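Local coordinates for periplasmic binding protein (Veillonella parvula, PDB 4OVK) that probably captures a solute outside the cytoplasmic membrane and hands it over to an ABC transporter for import, at residues A[42-47]-A[138-143]; A[71-76]-A[318-323]; A[308-313]-A[329-334]. One frame throughout, in Å; residues are numbered along the deposited sequence.

Contact 1 (A[42-47]-A[138-143]); sequences TSIVYA and NGIRLL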
loop_
_atom_site.group_PDB
_atom_site.type_symbol
_atom_site.label_atom_id
_atom_site.label_comp_id
_atom_site.label_asym_id
_atom_site.label_seq_id
_atom_site.Cartn_x
_atom_site.Cartn_y
_atom_site.Cartn_z
ATOM N N THR A 42 -6.030 -2.894 7.887
ATOM C CA THR A 42 -6.710 -1.937 8.765
ATOM C C THR A 42 -7.139 -0.736 7.930
ATOM O O THR A 42 -8.294 -0.330 7.945
ATOM C CB THR A 42 -5.851 -1.540 9.975
ATOM O OG1 THR A 42 -5.822 -2.629 10.895
ATOM C CG2 THR A 42 -6.421 -0.321 10.695
ATOM N N SER A 43 -6.207 -0.207 7.141
ATOM C CA SER A 43 -6.551 0.898 6.243
ATOM C C SER A 43 -7.602 0.486 5.195
ATOM O O SER A 43 -8.437 1.292 4.791
ATOM C CB SER A 43 -5.279 1.456 5.584
ATOM O OG SER A 43 -4.714 0.549 4.671
ATOM N N ILE A 44 -7.568 -0.765 4.751
ATOM C CA ILE A 44 -8.529 -1.215 3.754
ATOM C C ILE A 44 -9.943 -1.353 4.339
ATOM O O ILE A 44 -10.923 -0.988 3.697
ATOM C CB ILE A 44 -8.077 -2.497 3.018
ATOM C CG1 ILE A 44 -6.735 -2.241 2.306
ATOM C CG2 ILE A 44 -9.138 -2.899 2.003
ATOM C CD1 ILE A 44 -6.037 -3.485 1.773
ATOM N N VAL A 45 -10.058 -1.882 5.553
ATOM C CA VAL A 45 -11.364 -1.919 6.215
ATOM C C VAL A 45 -11.911 -0.504 6.388
ATOM O O VAL A 45 -13.084 -0.246 6.119
ATOM C CB VAL A 45 -11.269 -2.643 7.556
ATOM C CG1 VAL A 45 -12.512 -2.400 8.412
ATOM C CG2 VAL A 45 -11.037 -4.135 7.300
ATOM N N TYR A 46 -11.051 0.417 6.809
ATOM C CA TYR A 46 -11.443 1.816 6.930
ATOM C C TYR A 46 -12.010 2.350 5.595
ATOM O O TYR A 46 -13.041 3.010 5.569
ATOM C CB TYR A 46 -10.268 2.686 7.415
ATOM C CG TYR A 46 -10.590 4.143 7.342
ATOM C CD1 TYR A 46 -11.265 4.773 8.368
ATOM C CD2 TYR A 46 -10.267 4.882 6.217
ATOM C CE1 TYR A 46 -11.596 6.115 8.291
ATOM C CE2 TYR A 46 -10.577 6.227 6.132
ATOM C CZ TYR A 46 -11.244 6.835 7.160
ATOM O OH TYR A 46 -11.575 8.167 7.067
ATOM N N ALA A 47 -11.325 2.073 4.494
ATOM C CA ALA A 47 -11.735 2.559 3.192
ATOM C C ALA A 47 -13.102 2.009 2.768
ATOM O O ALA A 47 -13.932 2.742 2.257
ATOM C CB ALA A 47 -10.687 2.203 2.161
ATOM N N ASN A 138 -10.514 -8.760 -4.523
ATOM C CA ASN A 138 -11.342 -9.832 -3.954
ATOM C C ASN A 138 -11.554 -9.654 -2.459
ATOM O O ASN A 138 -12.656 -9.911 -1.945
ATOM C CB ASN A 138 -10.744 -11.213 -4.238
ATOM C CG ASN A 138 -10.724 -11.543 -5.712
ATOM O OD1 ASN A 138 -11.603 -11.112 -6.465
ATOM N ND2 ASN A 138 -9.722 -12.308 -6.137
ATOM N N GLY A 139 -10.514 -9.180 -1.767
ATOM C CA GLY A 139 -10.623 -8.880 -0.335
ATOM C C GLY A 139 -11.584 -7.730 -0.060
ATOM O O GLY A 139 -12.369 -7.770 0.887
ATOM N N ILE A 140 -11.549 -6.709 -0.909
ATOM C CA ILE A 140 -12.492 -5.599 -0.775
ATOM C C ILE A 140 -13.942 -6.079 -0.938
ATOM O O ILE A 140 -14.839 -5.662 -0.197
ATOM C CB ILE A 140 -12.154 -4.474 -1.763
ATOM C CG1 ILE A 140 -10.892 -3.761 -1.283
ATOM C CG2 ILE A 140 -13.308 -3.502 -1.887
ATOM C CD1 ILE A 140 -10.238 -2.906 -2.342
ATOM N N ARG A 141 -14.160 -6.967 -1.899
ATOM C CA ARG A 141 -15.504 -7.467 -2.177
ATOM C C ARG A 141 -16.025 -8.225 -0.959
ATOM O O ARG A 141 -17.176 -8.037 -0.532
ATOM C CB ARG A 141 -15.496 -8.336 -3.427
ATOM C CG ARG A 141 -16.884 -8.801 -3.855
ATOM C CD ARG A 141 -16.870 -9.329 -5.273
ATOM N NE ARG A 141 -16.779 -8.256 -6.259
ATOM C CZ ARG A 141 -16.099 -8.318 -7.401
ATOM N NH1 ARG A 141 -16.097 -7.273 -8.216
ATOM N NH2 ARG A 141 -15.408 -9.402 -7.741
ATOM N N LEU A 142 -15.154 -9.059 -0.392
ATOM C CA LEU A 142 -15.454 -9.787 0.836
ATOM C C LEU A 142 -15.797 -8.831 1.980
ATOM O O LEU A 142 -16.806 -9.025 2.679
ATOM C CB LEU A 142 -14.267 -10.695 1.201
ATOM C CG LEU A 142 -14.252 -11.405 2.565
ATOM C CD1 LEU A 142 -15.412 -12.368 2.693
ATOM C CD2 LEU A 142 -12.953 -12.159 2.759
ATOM N N LEU A 143 -14.974 -7.796 2.185
ATOM C CA LEU A 143 -15.266 -6.801 3.218
ATOM C C LEU A 143 -16.625 -6.127 3.015
ATOM O O LEU A 143 -17.328 -5.824 3.979
ATOM C CB LEU A 143 -14.156 -5.756 3.283
ATOM C CG LEU A 143 -12.858 -6.263 3.896
ATOM C CD1 LEU A 143 -11.796 -5.179 3.741
ATOM C CD2 LEU A 143 -13.051 -6.658 5.353
#

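Contact 2 (A[71-76]-A[318-323]); sequences FKTLAP and YHYNLT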
loop_
_atom_site.group_PDB
_atom_site.type_symbol
_atom_site.label_atom_id
_atom_site.label_comp_id
_atom_site.label_asym_id
_atom_site.label_seq_id
_atom_site.Cartn_x
_atom_site.Cartn_y
_atom_site.Cartn_z
ATOM N N PHE A 71 -3.701 8.909 7.954
ATOM C CA PHE A 71 -4.681 8.026 8.607
ATOM C C PHE A 71 -5.038 8.554 10.008
ATOM O O PHE A 71 -6.212 8.554 10.409
ATOM C CB PHE A 71 -4.087 6.591 8.694
ATOM C CG PHE A 71 -5.098 5.477 8.846
ATOM C CD1 PHE A 71 -6.473 5.704 8.916
ATOM C CD2 PHE A 71 -4.643 4.172 8.921
ATOM C CE1 PHE A 71 -7.353 4.651 9.055
ATOM C CE2 PHE A 71 -5.521 3.117 9.055
ATOM C CZ PHE A 71 -6.876 3.358 9.130
ATOM N N LYS A 72 -4.040 9.017 10.749
ATOM C CA LYS A 72 -4.272 9.560 12.101
ATOM C C LYS A 72 -5.261 10.734 12.098
ATOM O O LYS A 72 -6.090 10.859 12.994
ATOM C CB LYS A 72 -2.965 10.008 12.766
ATOM C CG LYS A 72 -3.158 10.401 14.227
ATOM C CD LYS A 72 -1.837 10.576 14.949
ATOM C CE LYS A 72 -2.046 11.071 16.375
ATOM N NZ LYS A 72 -2.738 10.076 17.246
ATOM N N THR A 73 -5.189 11.571 11.072
ATOM C CA THR A 73 -6.120 12.690 10.922
ATOM C C THR A 73 -7.505 12.229 10.512
ATOM O O THR A 73 -8.507 12.709 11.050
ATOM C CB THR A 73 -5.609 13.670 9.868
ATOM O OG1 THR A 73 -4.336 14.154 10.282
ATOM C CG2 THR A 73 -6.558 14.836 9.697
ATOM N N LEU A 74 -7.562 11.290 9.569
ATOM C CA LEU A 74 -8.841 10.742 9.115
ATOM C C LEU A 74 -9.593 9.998 10.206
ATOM O O LEU A 74 -10.811 10.028 10.229
ATOM C CB LEU A 74 -8.645 9.765 7.963
ATOM C CG LEU A 74 -7.914 10.259 6.730
ATOM C CD1 LEU A 74 -7.713 9.120 5.760
ATOM C CD2 LEU A 74 -8.684 11.390 6.097
ATOM N N ALA A 75 -8.863 9.312 11.078
ATOM C CA ALA A 75 -9.457 8.367 12.014
ATOM C C ALA A 75 -8.877 8.537 13.422
ATOM O O ALA A 75 -8.199 7.640 13.925
ATOM C CB ALA A 75 -9.228 6.953 11.498
ATOM N N PRO A 76 -9.142 9.694 14.060
ATOM C CA PRO A 76 -8.602 9.964 15.394
ATOM C C PRO A 76 -8.961 8.895 16.440
ATOM O O PRO A 76 -8.167 8.629 17.337
ATOM C CB PRO A 76 -9.190 11.348 15.753
ATOM C CG PRO A 76 -10.302 11.581 14.790
ATOM C CD PRO A 76 -9.912 10.845 13.541
ATOM N N TYR A 318 -13.600 8.650 1.808
ATOM C CA TYR A 318 -13.338 8.923 3.223
ATOM C C TYR A 318 -14.142 10.122 3.758
ATOM O O TYR A 318 -14.089 10.406 4.953
ATOM C CB TYR A 318 -11.861 9.206 3.468
ATOM C CG TYR A 318 -10.854 8.248 2.881
ATOM C CD1 TYR A 318 -11.124 6.898 2.720
ATOM C CD2 TYR A 318 -9.591 8.692 2.532
ATOM C CE1 TYR A 318 -10.174 6.031 2.203
ATOM C CE2 TYR A 318 -8.636 7.836 2.026
ATOM C CZ TYR A 318 -8.926 6.496 1.874
ATOM O OH TYR A 318 -7.984 5.636 1.366
ATOM N N HIS A 319 -14.860 10.834 2.887
ATOM C CA HIS A 319 -15.584 12.047 3.264
ATOM C C HIS A 319 -14.654 13.027 3.938
ATOM O O HIS A 319 -14.990 13.610 4.970
ATOM C CB HIS A 319 -16.794 11.747 4.169
ATOM C CG HIS A 319 -17.735 10.768 3.562
ATOM N ND1 HIS A 319 -18.513 11.077 2.470
ATOM C CD2 HIS A 319 -17.963 9.463 3.832
ATOM C CE1 HIS A 319 -19.203 10.009 2.112
ATOM N NE2 HIS A 319 -18.878 9.015 2.917
ATOM N N TYR A 320 -13.472 13.187 3.349
ATOM C CA TYR A 320 -12.459 14.072 3.899
ATOM C C TYR A 320 -11.920 14.921 2.761
ATOM O O TYR A 320 -11.547 14.390 1.712
ATOM C CB TYR A 320 -11.310 13.286 4.553
ATOM C CG TYR A 320 -10.357 14.171 5.342
ATOM C CD1 TYR A 320 -10.642 14.522 6.662
ATOM C CD2 TYR A 320 -9.189 14.679 4.770
ATOM C CE1 TYR A 320 -9.812 15.345 7.378
ATOM C CE2 TYR A 320 -8.341 15.504 5.500
ATOM C CZ TYR A 320 -8.652 15.825 6.800
ATOM O OH TYR A 320 -7.830 16.656 7.544
ATOM N N ASN A 321 -11.906 16.231 2.977
ATOM C CA ASN A 321 -11.402 17.189 1.989
ATOM C C ASN A 321 -10.000 17.669 2.350
ATOM O O ASN A 321 -9.807 18.491 3.260
ATOM C CB ASN A 321 -12.381 18.352 1.861
ATOM C CG ASN A 321 -13.716 17.924 1.289
ATOM O OD1 ASN A 321 -13.780 17.044 0.427
ATOM N ND2 ASN A 321 -14.798 18.553 1.753
ATOM N N LEU A 322 -9.029 17.137 1.624
ATOM C CA LEU A 322 -7.619 17.462 1.813
ATOM C C LEU A 322 -7.288 18.935 1.563
ATOM O O LEU A 322 -7.738 19.525 0.573
ATOM C CB LEU A 322 -6.782 16.602 0.890
ATOM C CG LEU A 322 -6.711 15.093 1.156
ATOM C CD1 LEU A 322 -6.099 14.361 -0.025
ATOM C CD2 LEU A 322 -5.967 14.791 2.450
ATOM N N THR A 323 -6.491 19.518 2.453
ATOM C CA THR A 323 -5.924 20.853 2.227
ATOM C C THR A 323 -4.692 20.729 1.346
ATOM O O THR A 323 -4.136 19.642 1.169
ATOM C CB THR A 323 -5.478 21.507 3.540
ATOM O OG1 THR A 323 -4.412 20.735 4.116
ATOM C CG2 THR A 323 -6.651 21.581 4.531
#

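Contact 3 (A[308-313]-A[329-334]); sequences DDLKQF and TILNIS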
loop_
_atom_site.group_PDB
_atom_site.type_symbol
_atom_site.label_atom_id
_atom_site.label_comp_id
_atom_site.label_asym_id
_atom_site.label_seq_id
_atom_site.Cartn_x
_atom_site.Cartn_y
_atom_site.Cartn_z
ATOM N N ASP A 308 -6.034 16.562 -8.198
ATOM C CA ASP A 308 -7.491 16.498 -8.292
ATOM C C ASP A 308 -8.000 15.088 -8.034
ATOM O O ASP A 308 -9.007 14.904 -7.365
ATOM C CB ASP A 308 -7.985 16.966 -9.668
ATOM C CG ASP A 308 -7.693 18.423 -9.933
ATOM O OD1 ASP A 308 -7.390 19.165 -8.983
ATOM O OD2 ASP A 308 -7.774 18.842 -11.111
ATOM N N ASP A 309 -7.317 14.097 -8.584
ATOM C CA ASP A 309 -7.744 12.716 -8.433
ATOM C C ASP A 309 -7.579 12.279 -6.970
ATOM O O ASP A 309 -8.421 11.551 -6.444
ATOM C CB ASP A 309 -6.947 11.785 -9.341
ATOM C CG ASP A 309 -7.187 12.050 -10.815
ATOM O OD1 ASP A 309 -8.116 12.819 -11.187
ATOM O OD2 ASP A 309 -6.419 11.475 -11.616
ATOM N N LEU A 310 -6.506 12.740 -6.321
ATOM C CA LEU A 310 -6.292 12.465 -4.894
ATOM C C LEU A 310 -7.417 13.099 -4.062
ATOM O O LEU A 310 -8.004 12.432 -3.216
ATOM C CB LEU A 310 -4.915 12.996 -4.474
ATOM C CG LEU A 310 -4.490 12.848 -3.026
ATOM C CD1 LEU A 310 -4.353 11.381 -2.650
ATOM C CD2 LEU A 310 -3.199 13.583 -2.742
ATOM N N LYS A 311 -7.724 14.380 -4.308
ATOM C CA LYS A 311 -8.806 15.046 -3.585
ATOM C C LYS A 311 -10.139 14.334 -3.793
ATOM O O LYS A 311 -10.899 14.135 -2.837
ATOM C CB LYS A 311 -8.934 16.504 -3.991
ATOM C CG LYS A 311 -7.757 17.339 -3.509
ATOM C CD LYS A 311 -7.723 18.704 -4.167
ATOM C CE LYS A 311 -8.827 19.585 -3.635
ATOM N NZ LYS A 311 -8.604 20.989 -4.059
ATOM N N GLN A 312 -10.415 13.959 -5.040
ATOM C CA GLN A 312 -11.656 13.266 -5.373
ATOM C C GLN A 312 -11.765 11.947 -4.613
ATOM O O GLN A 312 -12.829 11.652 -4.061
ATOM C CB GLN A 312 -11.758 13.011 -6.872
ATOM C CG GLN A 312 -13.006 12.265 -7.298
ATOM C CD GLN A 312 -12.952 11.862 -8.766
ATOM O OE1 GLN A 312 -12.215 10.948 -9.159
ATOM N NE2 GLN A 312 -13.731 12.538 -9.577
ATOM N N PHE A 313 -10.679 11.181 -4.594
ATOM C CA PHE A 313 -10.661 9.880 -3.908
ATOM C C PHE A 313 -10.955 10.047 -2.402
ATOM O O PHE A 313 -11.837 9.373 -1.859
ATOM C CB PHE A 313 -9.322 9.192 -4.122
ATOM C CG PHE A 313 -9.285 7.763 -3.641
ATOM C CD1 PHE A 313 -9.056 7.466 -2.302
ATOM C CD2 PHE A 313 -9.475 6.720 -4.530
ATOM C CE1 PHE A 313 -8.999 6.144 -1.871
ATOM C CE2 PHE A 313 -9.444 5.408 -4.101
ATOM C CZ PHE A 313 -9.220 5.125 -2.768
ATOM N N THR A 329 2.261 16.988 1.915
ATOM C CA THR A 329 2.797 15.930 2.769
ATOM C C THR A 329 2.637 14.543 2.151
ATOM O O THR A 329 3.603 13.783 2.086
ATOM C CB THR A 329 2.133 15.976 4.155
ATOM O OG1 THR A 329 2.379 17.255 4.732
ATOM C CG2 THR A 329 2.713 14.926 5.073
ATOM N N ILE A 330 1.430 14.222 1.690
ATOM C CA ILE A 330 1.166 12.924 1.067
ATOM C C ILE A 330 2.074 12.685 -0.142
ATOM O O ILE A 330 2.667 11.619 -0.269
ATOM C CB ILE A 330 -0.306 12.800 0.638
ATOM C CG1 ILE A 330 -1.186 12.722 1.895
ATOM C CG2 ILE A 330 -0.505 11.612 -0.296
ATOM C CD1 ILE A 330 -2.672 12.857 1.631
ATOM N N LEU A 331 2.199 13.688 -1.008
ATOM C CA LEU A 331 2.912 13.512 -2.270
ATOM C C LEU A 331 4.386 13.949 -2.213
ATOM O O LEU A 331 5.073 13.872 -3.226
ATOM C CB LEU A 331 2.184 14.278 -3.385
ATOM C CG LEU A 331 0.769 13.818 -3.752
ATOM C CD1 LEU A 331 0.176 14.673 -4.865
ATOM C CD2 LEU A 331 0.805 12.350 -4.164
ATOM N N ASN A 332 4.868 14.368 -1.038
ATOM C CA ASN A 332 6.266 14.784 -0.863
ATOM C C ASN A 332 6.658 15.879 -1.871
ATOM O O ASN A 332 7.742 15.839 -2.450
ATOM C CB ASN A 332 7.193 13.563 -0.999
ATOM C CG ASN A 332 7.049 12.591 0.159
ATOM O OD1 ASN A 332 6.957 13.003 1.297
ATOM N ND2 ASN A 332 7.031 11.295 -0.135
ATOM N N ILE A 333 5.773 16.856 -2.063
ATOM C CA ILE A 333 5.964 17.880 -3.101
ATOM C C ILE A 333 7.188 18.740 -2.797
ATOM O O ILE A 333 8.033 18.934 -3.676
ATOM C CB ILE A 333 4.680 18.698 -3.325
ATOM C CG1 ILE A 333 3.635 17.788 -4.007
ATOM C CG2 ILE A 333 4.952 19.974 -4.132
ATOM C CD1 ILE A 333 2.259 18.394 -4.160
ATOM N N SER A 334 7.296 19.222 -1.559
ATOM C CA SER A 334 8.456 20.019 -1.147
ATOM C C SER A 334 9.714 19.173 -1.068
ATOM O O SER A 334 10.787 19.598 -1.537
ATOM C CB SER A 334 8.217 20.697 0.208
ATOM O OG SER A 334 7.205 21.685 0.105
#

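Contact 1 (A[42-47]-A[138-143])
Ile44 and Val45 meet Ile140 and Leu143 where two helices of the first Rossmann-like lobe cross. Helix 41-49 follows strand 34-36 of the parallel sheet and helix 133-147 follows strand 125-128, an architecture consistent with the two-lobed periplasmic binding proteins. The two short segments cross at -54°; at 10.2 Å between axes, side chains bridge the gap.

The tight part is purely aliphatic and buried. The side chain of Ile44 crosses those of Ile140 and Leu143 at about a right angle, and its CG2 methyl lies 3.8 Å from CG1 of Ile140 and 3.9 Å from CD1 of Leu143. That methyl is the branch placed anti to the backbone nitrogen of Ile44, while CG1 lies beside that nitrogen (chi1 -59°). Ile140 also packs on Ala153 and Ile157 of the long helix 150-170.

Asn138 and Arg141, turned away from helix 41-49, are partly exposed and make no contact across; the guanidinium NE of Arg141 makes a salt bridge with Glu154 of helix 150-170.

At the far corner of the apolar patch, CG2 of Val45 rests against both methyls of Leu143, 3.8 Å from CD1 and 3.8 Å from CD2.

Contact 2 (A[71-76]-A[318-323])
Leu74 and Tyr320 bring their backbones closest, 7.2 Å from CA to CA, with the single turn of helix 71-74 facing an extended loop that leaves helix 306-318.

Tyr320 presents a ring face to Leu74. Its ring stands off the loop with CG anti to the backbone nitrogen (chi1 -170°), and the CD2 methyl of Leu74 sits over one face. The methyl carbon lies 3.7 Å from the Tyr320 ring centroid, 27° off the ring normal, a CH-pi contact displaced toward the CB end, so that CD2 of Leu74 comes within 3.3 Å of CG of Tyr320. Packing there is tight. The other methyl of Leu74, CD1, forks away to CD2 of Tyr318, 3.8 Å off, so the two methyls of Leu74 each serve one tyrosine.

This joins the first lobe of the binding protein to its C-terminal helices, at the loop linking helix 306-318 to helix 324-331. Thr323 is the N-cap of the latter, and Glu326 bonds the backbone N of Thr323 through OE1 and the hydroxyl of Tyr320 through OE2. That carboxylate therefore fixes the outer end of the ring as well as the start of the helix. The hydroxyl of Tyr318 is held by Glu284.

Replacing Tyr320 by an alanine would probably leave the CD2 methyl of Leu74 without the ring face it rests on and cost Glu326 its phenolic partner.

Further out, where Thr73 is exposed, its side chain crosses the same tyrosine at about a right angle. Its methyl CG2, rather than its hydroxyl, makes the approach, 3.1 Å from OH of Tyr320 and 3.7 Å from CZ of that ring.

Contact 3 (A[308-313]-A[329-334])
Leu310 is the residue of 308-313 that bridges to Ile330 and Leu331. The two acids ahead of it face elsewhere, the carbonyl of Asp308 accepting the backbone N of Gln312 as the helix winds on.

Then comes Leu310, with CG anti to its backbone nitrogen (chi1 179°), which carries CD2 toward the 329-334 segment. The CD2 methyl does all the touching. It meets the CG2 branch of Ile330 at 4.1 Å. Against Leu331 the two side chains reach tip to tip, CD2 of Leu310 meeting both CG and CD1 of Leu331 and lying 4.1 Å from CD1. These are ordinary van der Waals distances, and side chains alone bridge the 9.6 Å between Leu310 CA and Ile330 CA. Leu287, Leu322 and Ile327 also pack on Leu310, completing its buried apolar surroundings.

Two consecutive helices, 306-318 and 324-331, are joined here by a short loop and packed on each other at the C-terminal end of the protein. The second helix stops in a Schellman motif, where Asn332 takes positive phi (54°) before the chain turns into helix 333-336. The ND2 of Asn332 bonds the carbonyl of Lys270, tying this end to strand 268-270 of the second lobe's sheet.

Phe313, one turn on from Leu310, points away from 329-334 and sets its buried ring edge-to-face with Tyr159 of the long helix 150-170.

The three contacts run from the first lobe toward the C-terminal helices, with contact 2 in the middle. Its centre is 17 Å from that of contact 1 and 13 Å from that of contact 3. Tyr46, on the helix of 42-47, joins contacts 1 and 2: its CE2 lies 3.5 Å from CD1 of Tyr318, and its ring meets Phe71 edge-to-face. Leu322 passes the packing on to contact 3, its CD1 3.7 Å from CG of Leu310. Contacts 1 and 3 do not touch, the nearest atoms being about 6 Å apart. Solutes of related proteins bind between the lobes, but none of these residues can be assigned to such a site.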